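Local coordinates for endo-1,4-b-d-mannanase (Trichoderma reesei, PDB 1QNR), which hydrolyses the beta-1,4-linked backbone of mannans, as an endo-acting glycoside hydrolase of family 5 with a TIM-barrel catalytic domain, at residues A150-S153 and R154-S158; N25-W28 and C29-T33. All coordinates share one frame; numbering follows the deposited sequence.

Contact 1. Residues A150-S153 and R154-S158; sequences AVVS and RYANS. With NAG (2-acetamido-2-deoxy-beta-D-glucopyranose), chain G.
One water joins Ala150 to Arg154 across a turn of helix: it donates to Ala150 O at 2.8 Å and accepts from Arg154 NH1 at 2.9 Å, lying at the edge of the guanidinium group and in its plane. The arginine chain is bent at CG-CD (chi3 92°), and its aliphatic part passes close to the same carbonyl oxygen, CG against Ala150 O. Its NE forms a salt bridge with Asp93, whose carboxylate also bonds Tyr155 OH. Two backbone bonds of the i to i+3 kind tighten this last turn, Arg154 N to Val151 O at 3.0 Å and Tyr155 N to Val152 O at 3.2 Å. Val151 O also meets Tyr155 CD2 at 3.6 Å, while Arg154 CB lies over the centre of that ring. Val152 CG1 touches Ala156 CB at 4.4 Å. A type I turn, Tyr155 to Ser158, follows and presents Asn157, whose ND2 is bonded covalently to C1 of the N-linked NAG at 1.6 Å; a second water donates to Asn157 OD1. The sugar is also hydrogen-bonded to Ser196 N and Asn197 ND2. On the inner side, Val151, Val152 and Tyr155 press helix 138-155 against strand 161-165, and Tyr155 reaches across to helix 90-102.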
loop_
_atom_site.group_PDB
_atom_site.type_symbol
_atom_site.label_atom_id
_atom_site.label_comp_id
_atom_site.label_asym_id
_atom_site.label_seq_id
_atom_site.Cartn_x
_atom_site.Cartn_y
_atom_site.Cartn_z
ATOM N N ALA A 150 -5.211 -1.763 -17.497
ATOM C CA ALA A 150 -6.471 -0.960 -17.416
ATOM C C ALA A 150 -6.398 0.083 -16.318
ATOM O O ALA A 150 -6.987 1.169 -16.505
ATOM C CB ALA A 150 -7.637 -1.919 -17.171
ATOM N N VAL A 151 -5.692 -0.195 -15.188
ATOM C CA VAL A 151 -5.620 0.838 -14.146
ATOM C C VAL A 151 -4.556 1.865 -14.445
ATOM O O VAL A 151 -4.820 3.105 -14.471
ATOM C CB VAL A 151 -5.312 0.165 -12.774
ATOM C CG1 VAL A 151 -5.066 1.232 -11.656
ATOM C CG2 VAL A 151 -6.505 -0.748 -12.351
ATOM N N VAL A 152 -3.339 1.428 -14.825
ATOM C CA VAL A 152 -2.223 2.342 -15.091
ATOM C C VAL A 152 -2.570 3.306 -16.226
ATOM O O VAL A 152 -2.267 4.528 -16.114
ATOM C CB VAL A 152 -0.895 1.637 -15.384
ATOM C CG1 VAL A 152 0.169 2.619 -15.850
ATOM C CG2 VAL A 152 -0.393 0.874 -14.147
ATOM N N SER A 153 -3.208 2.789 -17.321
ATOM C CA SER A 153 -3.464 3.710 -18.446
ATOM C C SER A 153 -4.454 4.784 -18.075
ATOM O O SER A 153 -4.410 5.859 -18.795
ATOM C CB SER A 153 -3.923 2.909 -19.660
ATOM O OG SER A 153 -5.150 2.273 -19.400
ATOM N N ARG A 154 -5.289 4.644 -17.048
ATOM C CA ARG A 154 -6.196 5.731 -16.692
ATOM C C ARG A 154 -5.498 6.921 -16.093
ATOM O O ARG A 154 -5.995 8.096 -16.207
ATOM C CB ARG A 154 -7.291 5.268 -15.643
ATOM C CG ARG A 154 -8.212 4.254 -16.285
ATOM C CD ARG A 154 -9.262 3.700 -15.295
ATOM N NE ARG A 154 -10.544 4.463 -15.306
ATOM C CZ ARG A 154 -11.481 4.293 -16.231
ATOM N NH1 ARG A 154 -11.333 3.371 -17.213
ATOM N NH2 ARG A 154 -12.602 5.023 -16.225
ATOM N N TYR A 155 -4.416 6.687 -15.290
ATOM C CA TYR A 155 -3.858 7.759 -14.449
ATOM C C TYR A 155 -2.377 7.976 -14.744
ATOM O O TYR A 155 -1.680 8.668 -13.982
ATOM C CB TYR A 155 -4.033 7.440 -12.945
ATOM C CG TYR A 155 -5.418 6.873 -12.612
ATOM C CD1 TYR A 155 -6.561 7.624 -12.854
ATOM C CD2 TYR A 155 -5.558 5.624 -12.005
ATOM C CE1 TYR A 155 -7.851 7.113 -12.616
ATOM C CE2 TYR A 155 -6.844 5.134 -11.750
ATOM C CZ TYR A 155 -7.963 5.869 -12.010
ATOM O OH TYR A 155 -9.204 5.321 -11.699
ATOM N N ALA A 156 -1.834 7.381 -15.843
ATOM C CA ALA A 156 -0.386 7.456 -16.137
ATOM C C ALA A 156 0.155 8.870 -16.198
ATOM O O ALA A 156 1.354 9.101 -15.871
ATOM C CB ALA A 156 -0.023 6.698 -17.451
ATOM N N ASN A 157 -0.658 9.904 -16.583
ATOM C CA ASN A 157 -0.164 11.255 -16.668
ATOM C C ASN A 157 -0.695 12.198 -15.580
ATOM O O ASN A 157 -0.488 13.446 -15.612
ATOM C CB ASN A 157 -0.479 11.890 -18.045
ATOM C CG ASN A 157 0.095 11.054 -19.156
ATOM O OD1 ASN A 157 -0.343 9.968 -19.617
ATOM N ND2 ASN A 157 1.241 11.558 -19.702
ATOM N N SER A 158 -1.313 11.598 -14.561
ATOM C CA SER A 158 -1.773 12.372 -13.406
ATOM C C SER A 158 -0.636 12.618 -12.408
ATOM O O SER A 158 0.084 11.648 -12.034
ATOM C CB SER A 158 -2.936 11.602 -12.662
ATOM O OG SER A 158 -3.227 12.358 -11.414
HETATM C C1 NAG G . 2.120 10.879 -20.870
HETATM C C2 NAG G . 2.539 11.922 -21.896
HETATM C C3 NAG G . 3.411 11.143 -22.881
HETATM C C4 NAG G . 4.587 10.447 -22.156
HETATM C C5 NAG G . 4.053 9.489 -21.053
HETATM C C6 NAG G . 5.174 8.857 -20.234
HETATM C C7 NAG G . 1.099 13.718 -22.767
HETATM C C8 NAG G . -0.101 14.026 -23.602
HETATM N N2 NAG G . 1.273 12.379 -22.544
HETATM O O3 NAG G . 3.938 12.102 -23.825
HETATM O O4 NAG G . 5.313 9.621 -23.136
HETATM O O5 NAG G . 3.256 10.300 -20.170
HETATM O O6 NAG G . 4.587 7.794 -19.390
HETATM O O7 NAG G . 1.903 14.512 -22.386
HETATM O O HOH W 1 -9.144 1.705 -18.237
HETATM O O HOH W 2 -3.092 8.657 -20.041
#

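Contact 2. Residues N25-W28 and C29-T33; sequences NCYW and CSFLT
A short disulfide loop of the Cys-X-X-Cys kind follows barrel strand 21-25 and leads into a 3-10 turn. Cys26 SG and Cys29 SG are bonded at 2.0 Å with a disulfide torsion of 85°, close to the relaxed right angle, and the backbone agrees with the link: Cys29 N donates to Cys26 O at 3.1 Å. Two residues further on, Phe31 N bonds Trp28 O, also at 3.1 Å.

The indole of Trp28 lies over the disulfide. With CG set between its own backbone N and carbonyl carbon (chi1 48°), the ring folds back across the loop and turns one face to both sulfurs. Cys26 SG sits over the centre of the ring system, whereas Cys29 SG stands 4.3 Å from the centroid of the six-membered ring and 19° off its normal, a sulfur-aromatic contact. At the rim, Trp28 CZ3 meets Leu32 CD1 at 4.0 Å, edge-on, the two side chains running alongside each other. Trp28 NE1 donates to Trp308 O of strand 300-309. An alanine in place of Trp28 would probably leave the two sulfurs without the ring that lies over them, Leu32 CD1 without its neighbour and Trp308 O without the NE1 donor.

On another side of the turn, Tyr27 CD1 approaches Phe31 CE2 at 4.3 Å, with Phe31 CE2 near the plane of the tyrosine ring. Tyr27 OH bonds Asn319, and Ser30 OG bonds Trp56 O, which ties the loop to its surroundings. The loop leaves the C-terminal end of barrel strand 21-25, the end at which TIM-barrel enzymes of family 5 hold their active site.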
loop_
_atom_site.group_PDB
_atom_site.type_symbol
_atom_site.label_atom_id
_atom_site.label_comp_id
_atom_site.label_asym_id
_atom_site.label_seq_id
_atom_site.Cartn_x
_atom_site.Cartn_y
_atom_site.Cartn_z
ATOM N N ASN A 25 -3.201 4.947 5.709
ATOM C CA ASN A 25 -3.894 3.955 4.890
ATOM C C ASN A 25 -5.395 4.183 4.936
ATOM O O ASN A 25 -5.971 4.420 6.037
ATOM C CB ASN A 25 -3.652 2.494 5.435
ATOM C CG ASN A 25 -2.248 2.055 5.065
ATOM O OD1 ASN A 25 -1.958 1.478 3.990
ATOM N ND2 ASN A 25 -1.249 2.306 5.951
ATOM N N CYS A 26 -6.044 4.202 3.765
ATOM C CA CYS A 26 -7.511 4.321 3.642
ATOM C C CYS A 26 -7.996 3.409 2.545
ATOM O O CYS A 26 -8.373 3.813 1.424
ATOM C CB CYS A 26 -7.890 5.789 3.373
ATOM S SG CYS A 26 -9.753 5.987 3.391
ATOM N N TYR A 27 -7.947 2.067 2.786
ATOM C CA TYR A 27 -8.261 1.107 1.713
ATOM C C TYR A 27 -9.644 1.371 1.150
ATOM O O TYR A 27 -9.858 1.223 -0.082
ATOM C CB TYR A 27 -8.095 -0.386 2.151
ATOM C CG TYR A 27 -9.255 -0.930 2.979
ATOM C CD1 TYR A 27 -10.394 -1.458 2.324
ATOM C CD2 TYR A 27 -9.205 -0.925 4.356
ATOM C CE1 TYR A 27 -11.471 -1.909 3.112
ATOM C CE2 TYR A 27 -10.261 -1.391 5.142
ATOM C CZ TYR A 27 -11.367 -1.888 4.475
ATOM O OH TYR A 27 -12.454 -2.378 5.248
ATOM N N TRP A 28 -10.540 1.736 2.069
ATOM C CA TRP A 28 -11.987 1.766 1.812
ATOM C C TRP A 28 -12.407 3.039 1.080
ATOM O O TRP A 28 -13.529 3.133 0.504
ATOM C CB TRP A 28 -12.714 1.634 3.185
ATOM C CG TRP A 28 -12.204 2.550 4.279
ATOM C CD1 TRP A 28 -11.327 2.198 5.276
ATOM C CD2 TRP A 28 -12.517 3.968 4.511
ATOM N NE1 TRP A 28 -11.049 3.329 6.085
ATOM C CE2 TRP A 28 -11.781 4.404 5.626
ATOM C CE3 TRP A 28 -13.360 4.921 3.854
ATOM C CZ2 TRP A 28 -11.856 5.696 6.194
ATOM C CZ3 TRP A 28 -13.388 6.234 4.386
ATOM C CH2 TRP A 28 -12.642 6.586 5.524
ATOM N N CYS A 29 -11.483 4.010 0.969
ATOM C CA CYS A 29 -11.803 5.237 0.239
ATOM C C CYS A 29 -12.170 4.958 -1.226
ATOM O O CYS A 29 -13.056 5.560 -1.872
ATOM C CB CYS A 29 -10.500 6.143 0.300
ATOM S SG CYS A 29 -10.304 7.178 1.861
ATOM N N SER A 30 -11.502 3.901 -1.800
ATOM C CA SER A 30 -11.757 3.521 -3.212
ATOM C C SER A 30 -13.143 2.977 -3.508
ATOM O O SER A 30 -13.477 2.882 -4.705
ATOM C CB SER A 30 -10.795 2.301 -3.592
ATOM O OG SER A 30 -9.463 2.804 -3.373
ATOM N N PHE A 31 -13.914 2.597 -2.474
ATOM C CA PHE A 31 -15.215 1.948 -2.721
ATOM C C PHE A 31 -16.371 2.857 -2.270
ATOM O O PHE A 31 -17.534 2.422 -2.259
ATOM C CB PHE A 31 -15.243 0.593 -1.939
ATOM C CG PHE A 31 -14.028 -0.296 -2.180
ATOM C CD1 PHE A 31 -13.494 -0.408 -3.483
ATOM C CD2 PHE A 31 -13.531 -1.089 -1.146
ATOM C CE1 PHE A 31 -12.358 -1.259 -3.672
ATOM C CE2 PHE A 31 -12.477 -1.962 -1.371
ATOM C CZ PHE A 31 -11.845 -2.011 -2.616
ATOM N N LEU A 32 -16.079 4.079 -1.888
ATOM C CA LEU A 32 -17.155 5.049 -1.537
ATOM C C LEU A 32 -17.933 5.419 -2.808
ATOM O O LEU A 32 -17.333 5.855 -3.807
ATOM C CB LEU A 32 -16.510 6.294 -0.903
ATOM C CG LEU A 32 -15.852 6.060 0.448
ATOM C CD1 LEU A 32 -15.062 7.316 0.882
ATOM C CD2 LEU A 32 -16.821 5.670 1.579
ATOM N N THR A 33 -19.270 5.434 -2.742
ATOM C CA THR A 33 -20.050 5.771 -3.945
ATOM C C THR A 33 -20.593 7.196 -3.901
ATOM O O THR A 33 -20.988 7.740 -4.959
ATOM C CB THR A 33 -21.267 4.862 -4.155
ATOM O OG1 THR A 33 -22.145 4.889 -3.027
ATOM C CG2 THR A 33 -20.795 3.453 -4.523
#

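Both contacts belong to the same TIM-barrel domain, with contact 2 coming first along the chain. Their centres lie 18 Å apart and their nearest atoms about 9 Å, so they do not touch. Residues 25-33 leave the end of strand 21-25 and lead toward helix 35-47; residues 150-158 close helix 138-155 and lead toward strand 161-165. These two strands belong to one parallel sheet, separated in it by strands 52-54 and 105-109. The contacts therefore sit at opposite ends of the beta/alpha layers: contact 2 on the strand-exit side, where the cleft is expected, and contact 1 on the strand-entry side, which carries a glycan.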